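Local coordinates for protein CcbJ (Streptomyces caelestis, PDB 4HGZ) that probably transfers a methyl group from S-adenosyl-L-methionine to a nitrogen of its substrate, as a member of the S-adenosylmethionine-dependent methyltransferase family, at residues G244-F254 with Y265-A274; L140-I150 with L228-M239. One frame throughout, in Å; residues are numbered along the deposited sequence.

Interaction 1: G244-F254 with Y265-A274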
# COMPACT_ATOMS: atom_id res chain seq x y z
N GLY C 244 -25.42 26.56 16.84
CA GLY C 244 -26.16 26.54 18.12
C GLY C 244 -26.50 25.14 18.65
O GLY C 244 -27.43 24.99 19.45
N LEU C 245 -25.76 24.13 18.22
CA LEU C 245 -26.01 22.75 18.65
C LEU C 245 -24.83 22.22 19.45
O LEU C 245 -23.71 22.68 19.26
CB LEU C 245 -26.22 21.85 17.43
CG LEU C 245 -27.50 21.99 16.62
CD1 LEU C 245 -27.37 21.20 15.31
CD2 LEU C 245 -28.69 21.52 17.43
N GLU C 246 -25.09 21.25 20.33
CA GLU C 246 -24.01 20.58 21.07
C GLU C 246 -24.16 19.05 21.03
O GLU C 246 -25.26 18.52 21.16
CB GLU C 246 -23.92 21.08 22.52
CG GLU C 246 -24.99 20.52 23.46
CD GLU C 246 -25.05 21.24 24.81
OE1 GLU C 246 -24.14 22.05 25.10
OE2 GLU C 246 -26.01 20.99 25.57
N LEU C 247 -23.04 18.36 20.85
CA LEU C 247 -23.03 16.91 20.72
C LEU C 247 -23.43 16.24 22.03
O LEU C 247 -22.90 16.58 23.09
CB LEU C 247 -21.63 16.44 20.34
CG LEU C 247 -21.42 14.95 20.07
CD1 LEU C 247 -22.15 14.53 18.81
CD2 LEU C 247 -19.93 14.67 19.96
N VAL C 248 -24.36 15.29 21.96
CA VAL C 248 -24.72 14.53 23.15
C VAL C 248 -24.29 13.07 23.07
O VAL C 248 -24.07 12.44 24.10
CB VAL C 248 -26.21 14.62 23.50
CG1 VAL C 248 -26.54 16.02 23.97
CG2 VAL C 248 -27.07 14.25 22.31
N GLU C 249 -24.16 12.53 21.86
CA GLU C 249 -23.65 11.17 21.73
C GLU C 249 -23.24 10.83 20.31
O GLU C 249 -23.78 11.37 19.35
CB GLU C 249 -24.66 10.16 22.26
CG GLU C 249 -26.02 10.22 21.60
CD GLU C 249 -27.08 9.40 22.33
OE1 GLU C 249 -27.61 8.44 21.73
OE2 GLU C 249 -27.37 9.71 23.50
N ARG C 250 -22.27 9.93 20.20
CA ARG C 250 -21.81 9.46 18.90
C ARG C 250 -21.63 7.95 18.92
O ARG C 250 -20.98 7.42 19.82
CB ARG C 250 -20.50 10.12 18.51
CG ARG C 250 -20.42 10.34 17.02
CD ARG C 250 -19.03 10.63 16.53
NE ARG C 250 -18.47 11.84 17.12
CZ ARG C 250 -18.81 13.07 16.75
NH1 ARG C 250 -19.72 13.26 15.81
NH2 ARG C 250 -18.24 14.11 17.34
N HIS C 251 -22.18 7.28 17.93
CA HIS C 251 -22.00 5.84 17.77
C HIS C 251 -21.45 5.55 16.38
O HIS C 251 -21.30 6.45 15.55
CB HIS C 251 -23.33 5.11 17.94
CG HIS C 251 -24.17 5.64 19.06
ND1 HIS C 251 -24.13 5.11 20.33
CD2 HIS C 251 -25.08 6.64 19.08
CE1 HIS C 251 -24.98 5.77 21.10
NE2 HIS C 251 -25.57 6.70 20.37
N ALA C 252 -21.15 4.29 16.12
CA ALA C 252 -20.66 3.86 14.82
C ALA C 252 -21.81 3.62 13.88
O ALA C 252 -21.64 3.56 12.67
CB ALA C 252 -19.84 2.58 14.97
N ASP C 253 -23.00 3.44 14.44
CA ASP C 253 -24.12 2.97 13.65
C ASP C 253 -25.40 3.02 14.48
O ASP C 253 -25.36 3.35 15.67
CB ASP C 253 -23.84 1.55 13.17
CG ASP C 253 -23.89 0.54 14.30
OD1 ASP C 253 -24.30 0.92 15.43
OD2 ASP C 253 -23.54 -0.64 14.06
N PHE C 254 -26.53 2.69 13.88
CA PHE C 254 -27.79 2.92 14.59
C PHE C 254 -28.08 1.94 15.72
O PHE C 254 -29.07 2.09 16.42
CB PHE C 254 -28.98 3.00 13.63
CG PHE C 254 -29.05 4.29 12.88
CD1 PHE C 254 -29.20 5.49 13.56
CD2 PHE C 254 -28.94 4.32 11.50
CE1 PHE C 254 -29.26 6.70 12.87
CE2 PHE C 254 -29.00 5.51 10.81
CZ PHE C 254 -29.16 6.71 11.50
N TYR C 265 -18.63 4.71 9.48
CA TYR C 265 -19.61 5.79 9.63
C TYR C 265 -19.70 6.24 11.07
O TYR C 265 -19.16 5.60 11.97
CB TYR C 265 -21.00 5.33 9.16
CG TYR C 265 -21.09 5.28 7.67
CD1 TYR C 265 -21.56 6.37 6.94
CD2 TYR C 265 -20.67 4.15 6.97
CE1 TYR C 265 -21.64 6.33 5.56
CE2 TYR C 265 -20.73 4.11 5.57
CZ TYR C 265 -21.21 5.21 4.88
OH TYR C 265 -21.28 5.18 3.52
N HIS C 266 -20.41 7.33 11.29
CA HIS C 266 -20.87 7.62 12.62
C HIS C 266 -22.31 8.10 12.60
O HIS C 266 -22.82 8.55 11.58
CB HIS C 266 -19.98 8.61 13.34
CG HIS C 266 -19.96 9.98 12.72
ND1 HIS C 266 -20.83 10.97 13.10
CD2 HIS C 266 -19.16 10.51 11.77
CE1 HIS C 266 -20.58 12.06 12.40
NE2 HIS C 266 -19.56 11.81 11.59
N VAL C 267 -22.97 7.95 13.74
CA VAL C 267 -24.28 8.49 13.96
C VAL C 267 -24.11 9.46 15.12
O VAL C 267 -23.62 9.08 16.18
CB VAL C 267 -25.26 7.39 14.33
CG1 VAL C 267 -26.56 7.98 14.84
CG2 VAL C 267 -25.51 6.48 13.16
N SER C 268 -24.48 10.70 14.90
CA SER C 268 -24.28 11.73 15.90
C SER C 268 -25.61 12.33 16.30
O SER C 268 -26.49 12.54 15.46
CB SER C 268 -23.34 12.82 15.36
OG SER C 268 -22.13 12.25 14.89
N VAL C 269 -25.75 12.61 17.59
CA VAL C 269 -26.96 13.18 18.13
C VAL C 269 -26.64 14.51 18.81
O VAL C 269 -25.79 14.56 19.72
CB VAL C 269 -27.59 12.25 19.17
CG1 VAL C 269 -28.93 12.79 19.62
CG2 VAL C 269 -27.72 10.86 18.62
N TYR C 270 -27.32 15.56 18.38
CA TYR C 270 -27.09 16.92 18.88
C TYR C 270 -28.34 17.49 19.55
O TYR C 270 -29.47 17.15 19.18
CB TYR C 270 -26.69 17.84 17.73
CG TYR C 270 -25.42 17.45 17.02
CD1 TYR C 270 -24.19 17.90 17.46
CD2 TYR C 270 -25.45 16.63 15.90
CE1 TYR C 270 -23.02 17.56 16.81
CE2 TYR C 270 -24.30 16.28 15.24
CZ TYR C 270 -23.08 16.74 15.70
OH TYR C 270 -21.92 16.39 15.05
N ARG C 271 -28.11 18.38 20.52
CA ARG C 271 -29.18 19.12 21.19
C ARG C 271 -28.97 20.60 20.94
O ARG C 271 -27.89 21.02 20.53
CB ARG C 271 -29.14 18.91 22.70
CG ARG C 271 -29.77 17.64 23.20
CD ARG C 271 -29.79 17.64 24.73
NE ARG C 271 -28.47 17.95 25.28
CZ ARG C 271 -28.23 18.17 26.57
NH1 ARG C 271 -29.21 18.14 27.45
NH2 ARG C 271 -26.99 18.44 26.97
N ALA C 272 -29.99 21.39 21.23
CA ALA C 272 -29.87 22.83 21.22
C ALA C 272 -28.98 23.20 22.40
O ALA C 272 -29.06 22.57 23.44
CB ALA C 272 -31.23 23.46 21.38
N ALA C 273 -28.15 24.22 22.24
CA ALA C 273 -27.21 24.59 23.29
C ALA C 273 -27.87 25.43 24.39
O ALA C 273 -28.48 26.46 24.11
CB ALA C 273 -26.02 25.32 22.72
N ALA C 274 -27.72 24.98 25.63
CA ALA C 274 -28.27 25.68 26.79
C ALA C 274 -28.57 27.16 26.51
O ALA C 274 -27.76 27.87 25.91
CB ALA C 274 -27.33 25.54 27.99
O HOH W 1 -19.65 2.82 11.28
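Strand 265-272 inserts antiparallel between strand 164-171 and edge strand 245-251, the hallmark of the class I (Rossmann-like) methyltransferase fold. A classic beta bulge sets Val-248 and Glu-249 opposite Val-269. There Val-248 N donates to Val-269 O at 2.8 Å, while Glu-249 N reaches the same oxygen in a weak bond. Regular backbone pairs flank it, such as Glu-246 with Arg-271. On one face, Leu-247 lays CD1 over the Tyr-270 ring, 4.1 Å from its centroid, in a CH-pi contact. The same CD1 covers one face of the Arg-250 guanidinium, near its rim. Arg-250 NH1 makes a weak bond to Ser-268 OG (2.8 Å), and NH2 forms a salt bridge with Asp-237, which probably also bonds to the Tyr-270 hydroxyl. On the other face, Glu-249 lies beside Val-269. Glu-249 CG sits between its backbone N and carbonyl carbon (chi1 57°), and the extended chain brings OE1 within 3.0 Å of His-251 NE2. That bond lies in the imidazole plane but meets the carboxylate from above its plane. Past the end of strand 245-251, Phe-254 turns one ring face to Val-267 CG2, 3.9 Å from the ring centroid, in a CH-pi contact. Leu-247 and Tyr-270 face helix 233-242; Val-267, Val-269 and Phe-254 face helix 50-61. The Glu-246 to Arg-271 salt bridge keeps to the more exposed end.

Interaction 2: L140-I150 with L228-M239. With EDO (1,2-ethanediol), chain M.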
# COMPACT_ATOMS: atom_id res chain seq x y z
N LEU C 140 -26.58 15.06 4.84
CA LEU C 140 -25.99 16.34 5.19
C LEU C 140 -24.83 16.65 4.26
O LEU C 140 -24.61 17.81 3.93
CB LEU C 140 -25.49 16.33 6.63
CG LEU C 140 -24.77 17.60 7.06
CD1 LEU C 140 -25.73 18.75 7.08
CD2 LEU C 140 -24.14 17.39 8.44
N PHE C 141 -24.07 15.63 3.87
CA PHE C 141 -22.86 15.86 3.06
C PHE C 141 -23.18 16.06 1.59
O PHE C 141 -22.28 16.12 0.76
CB PHE C 141 -21.84 14.74 3.24
CG PHE C 141 -21.20 14.69 4.61
CD1 PHE C 141 -21.32 15.76 5.49
CD2 PHE C 141 -20.46 13.59 5.01
CE1 PHE C 141 -20.72 15.71 6.76
CE2 PHE C 141 -19.85 13.54 6.27
CZ PHE C 141 -19.98 14.60 7.14
N CYS C 142 -24.46 16.13 1.26
CA CYS C 142 -24.91 16.40 -0.11
C CYS C 142 -24.84 17.90 -0.39
O CYS C 142 -24.79 18.31 -1.54
CB CYS C 142 -26.35 15.91 -0.32
SG CYS C 142 -26.44 14.10 -0.48
N LEU C 143 -24.85 18.69 0.67
CA LEU C 143 -24.65 20.12 0.56
C LEU C 143 -23.16 20.37 0.33
O LEU C 143 -22.32 19.99 1.14
CB LEU C 143 -25.14 20.79 1.84
CG LEU C 143 -26.63 20.52 2.07
CD1 LEU C 143 -27.09 20.95 3.45
CD2 LEU C 143 -27.43 21.23 1.00
N LEU C 144 -22.83 21.01 -0.78
CA LEU C 144 -21.44 21.02 -1.24
C LEU C 144 -20.56 22.11 -0.63
O LEU C 144 -19.71 22.66 -1.31
CB LEU C 144 -21.38 21.03 -2.76
CG LEU C 144 -22.08 19.82 -3.38
CD1 LEU C 144 -21.89 19.76 -4.90
CD2 LEU C 144 -21.57 18.55 -2.72
N GLY C 145 -20.73 22.39 0.65
CA GLY C 145 -19.81 23.27 1.34
C GLY C 145 -20.08 23.37 2.82
O GLY C 145 -21.20 23.14 3.30
N GLN C 146 -19.05 23.74 3.57
CA GLN C 146 -19.17 23.88 5.01
C GLN C 146 -20.24 24.89 5.43
O GLN C 146 -20.97 24.66 6.39
CB GLN C 146 -17.81 24.27 5.60
CG GLN C 146 -17.75 24.22 7.10
CD GLN C 146 -16.42 24.70 7.61
OE1 GLN C 146 -16.12 25.89 7.57
NE2 GLN C 146 -15.61 23.77 8.09
N ASP C 147 -20.33 26.02 4.74
CA ASP C 147 -21.29 27.06 5.13
C ASP C 147 -22.73 26.57 4.94
O ASP C 147 -23.58 26.77 5.81
CB ASP C 147 -21.07 28.35 4.36
CG ASP C 147 -19.74 29.01 4.67
OD1 ASP C 147 -18.97 28.47 5.50
OD2 ASP C 147 -19.46 30.07 4.07
N GLU C 148 -22.99 25.92 3.80
CA GLU C 148 -24.31 25.38 3.53
C GLU C 148 -24.68 24.37 4.61
O GLU C 148 -25.83 24.32 5.05
CB GLU C 148 -24.40 24.73 2.15
CG GLU C 148 -24.31 25.69 0.97
CD GLU C 148 -22.87 25.90 0.47
OE1 GLU C 148 -21.96 26.16 1.30
OE2 GLU C 148 -22.65 25.79 -0.75
N GLN C 149 -23.69 23.59 5.06
CA GLN C 149 -23.95 22.55 6.06
C GLN C 149 -24.26 23.15 7.42
O GLN C 149 -25.23 22.77 8.08
CB GLN C 149 -22.80 21.55 6.12
CG GLN C 149 -22.72 20.69 4.86
CD GLN C 149 -21.46 19.86 4.75
OE1 GLN C 149 -20.50 20.02 5.53
NE2 GLN C 149 -21.43 18.97 3.78
N ILE C 150 -23.45 24.11 7.83
CA ILE C 150 -23.78 24.88 9.02
C ILE C 150 -25.21 25.46 8.93
O ILE C 150 -26.02 25.25 9.83
CB ILE C 150 -22.77 26.01 9.22
CG1 ILE C 150 -21.38 25.41 9.47
CG2 ILE C 150 -23.20 26.91 10.37
CD1 ILE C 150 -20.32 26.45 9.73
N LEU C 228 -20.25 14.53 -2.73
CA LEU C 228 -20.33 14.80 -1.31
C LEU C 228 -19.29 15.84 -0.93
O LEU C 228 -18.24 15.93 -1.56
CB LEU C 228 -20.07 13.52 -0.49
CG LEU C 228 -20.94 12.30 -0.80
CD1 LEU C 228 -20.36 11.08 -0.13
CD2 LEU C 228 -22.39 12.52 -0.39
N ARG C 229 -19.57 16.62 0.10
CA ARG C 229 -18.50 17.28 0.83
C ARG C 229 -18.59 16.75 2.23
O ARG C 229 -19.59 16.98 2.91
CB ARG C 229 -18.60 18.82 0.87
CG ARG C 229 -17.25 19.38 1.31
CD ARG C 229 -17.30 20.60 2.20
NE ARG C 229 -17.68 20.36 3.59
CZ ARG C 229 -16.94 20.69 4.64
NH1 ARG C 229 -15.75 21.26 4.49
NH2 ARG C 229 -17.40 20.45 5.86
N TYR C 230 -17.55 16.05 2.68
CA TYR C 230 -17.60 15.46 4.02
C TYR C 230 -16.96 16.37 5.05
O TYR C 230 -16.25 17.31 4.71
CB TYR C 230 -16.96 14.07 4.04
CG TYR C 230 -15.53 14.05 3.56
CD1 TYR C 230 -14.48 14.40 4.41
CD2 TYR C 230 -15.21 13.68 2.27
CE1 TYR C 230 -13.17 14.39 3.98
CE2 TYR C 230 -13.90 13.66 1.83
CZ TYR C 230 -12.89 14.02 2.69
OH TYR C 230 -11.59 13.99 2.25
N ALA C 231 -17.24 16.09 6.32
CA ALA C 231 -16.57 16.80 7.39
C ALA C 231 -15.93 15.79 8.33
O ALA C 231 -16.41 14.67 8.48
CB ALA C 231 -17.55 17.64 8.15
N TYR C 232 -14.84 16.19 8.96
CA TYR C 232 -14.29 15.36 10.00
C TYR C 232 -15.09 15.60 11.27
O TYR C 232 -15.60 16.70 11.48
CB TYR C 232 -12.84 15.72 10.22
CG TYR C 232 -11.91 15.20 9.16
CD1 TYR C 232 -11.31 13.95 9.28
CD2 TYR C 232 -11.62 15.96 8.04
CE1 TYR C 232 -10.45 13.48 8.33
CE2 TYR C 232 -10.76 15.49 7.08
CZ TYR C 232 -10.18 14.26 7.23
OH TYR C 232 -9.33 13.81 6.28
N PRO C 233 -15.22 14.57 12.11
CA PRO C 233 -15.96 14.67 13.36
C PRO C 233 -15.70 15.95 14.15
O PRO C 233 -16.65 16.61 14.59
CB PRO C 233 -15.46 13.45 14.14
CG PRO C 233 -15.27 12.43 13.06
CD PRO C 233 -14.72 13.20 11.87
N ALA C 234 -14.44 16.32 14.35
CA ALA C 234 -14.15 17.51 15.15
C ALA C 234 -14.56 18.80 14.44
O ALA C 234 -15.00 19.75 15.09
CB ALA C 234 -12.67 17.56 15.56
N GLU C 235 -14.40 18.83 13.12
CA GLU C 235 -14.88 19.94 12.31
C GLU C 235 -16.40 19.99 12.43
O GLU C 235 -16.98 21.03 12.72
CB GLU C 235 -14.48 19.75 10.85
CG GLU C 235 -15.00 20.81 9.89
CD GLU C 235 -14.95 20.38 8.42
OE1 GLU C 235 -14.46 19.27 8.12
OE2 GLU C 235 -15.41 21.16 7.55
N LEU C 236 -17.03 18.83 12.24
CA LEU C 236 -18.48 18.73 12.30
C LEU C 236 -19.03 19.25 13.62
O LEU C 236 -19.98 20.04 13.65
CB LEU C 236 -18.91 17.29 12.08
CG LEU C 236 -20.41 17.07 11.89
CD1 LEU C 236 -20.90 17.86 10.68
CD2 LEU C 236 -20.66 15.57 11.72
N ASP C 237 -18.42 18.82 14.72
CA ASP C 237 -18.84 19.26 16.05
C ASP C 237 -18.72 20.77 16.22
O ASP C 237 -19.52 21.40 16.93
CB ASP C 237 -18.03 18.54 17.13
CG ASP C 237 -18.35 17.05 17.22
OD1 ASP C 237 -19.34 16.58 16.60
OD2 ASP C 237 -17.59 16.34 17.92
N LEU C 238 -17.72 21.36 15.58
CA LEU C 238 -17.53 22.80 15.70
C LEU C 238 -18.60 23.51 14.86
O LEU C 238 -19.16 24.53 15.27
CB LEU C 238 -16.11 23.20 15.27
CG LEU C 238 -15.79 24.68 15.39
CD1 LEU C 238 -16.12 25.14 16.80
CD2 LEU C 238 -14.35 24.97 15.03
N MET C 239 -18.90 22.95 13.70
CA MET C 239 -19.98 23.45 12.87
C MET C 239 -21.27 23.45 13.68
O MET C 239 -21.99 24.45 13.73
CB MET C 239 -20.13 22.58 11.63
CG MET C 239 -18.95 22.69 10.70
SD MET C 239 -18.81 21.31 9.56
CE MET C 239 -20.38 21.40 8.69
C1 EDO M . -16.63 26.31 2.48
O1 EDO M . -17.86 27.04 2.57
C2 EDO M . -16.85 25.05 1.65
O2 EDO M . -15.71 24.19 1.81
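Arg-229 and Gln-149 grip each other through polar bonds in both directions. Gln-149 NE2 donates to Arg-229 O at 2.8 Å, with that oxygen in the amide plane. Gln-149 OE1 in turn accepts from Arg-229 NH2 at 3.1 Å and weakly from NE. The arginine chain bends at chi2 and chi3, which carries its guanidinium back to Glu-235. There Arg-229 NH2 forms a salt bridge with Glu-235 OE2 (2.7 Å). Gln-146 NE2 donates to Glu-235 OE2 at 2.7 Å, on the anti side of the carboxylate. The arginine charge and the amide donor together would probably stabilise the carboxylate's negative charge. Gln-146 CB also covers one guanidinium face. One backbone bond, Arg-229 N to Phe-141 O (2.8 Å), joins the two segments directly. Among apolar contacts, Tyr-230 CA lies over the middle of the Phe-141 ring, 3.6 Å from its centroid, in a CH-pi contact. Met-239 CB packs on Ile-150 CG1 at 3.8 Å. The contact joins helix 146-159 to the end of strand 221-229 and to helix 233-242. Strand 164-171 backs Phe-141. Gln-146 NE2 also bonds to Ala-234 O of a second subunit, whose Leu-238 packs on Ile-150 and Met-239.

Helix 233-242 links the two contacts, since it runs directly into strand 245-251. Asp-237 of interaction 2 meets Arg-250 and Tyr-270 of interaction 1. Interaction 1 lies at one edge of the main mixed sheet and is only partly buried, with exposed residues near the chain terminus. Interaction 2 is mostly buried and joins helix 146-159 and the loop before it to the end of strand 221-229, the last strand of the antiparallel sheet. The chemistry follows. Backbone bonds dominate the strand pair, whereas interaction 2 rests on a buried arginine, two glutamine amides, a shared carboxylate and an aromatic ring. A second subunit touches interaction 2, but no other chain touches interaction 1.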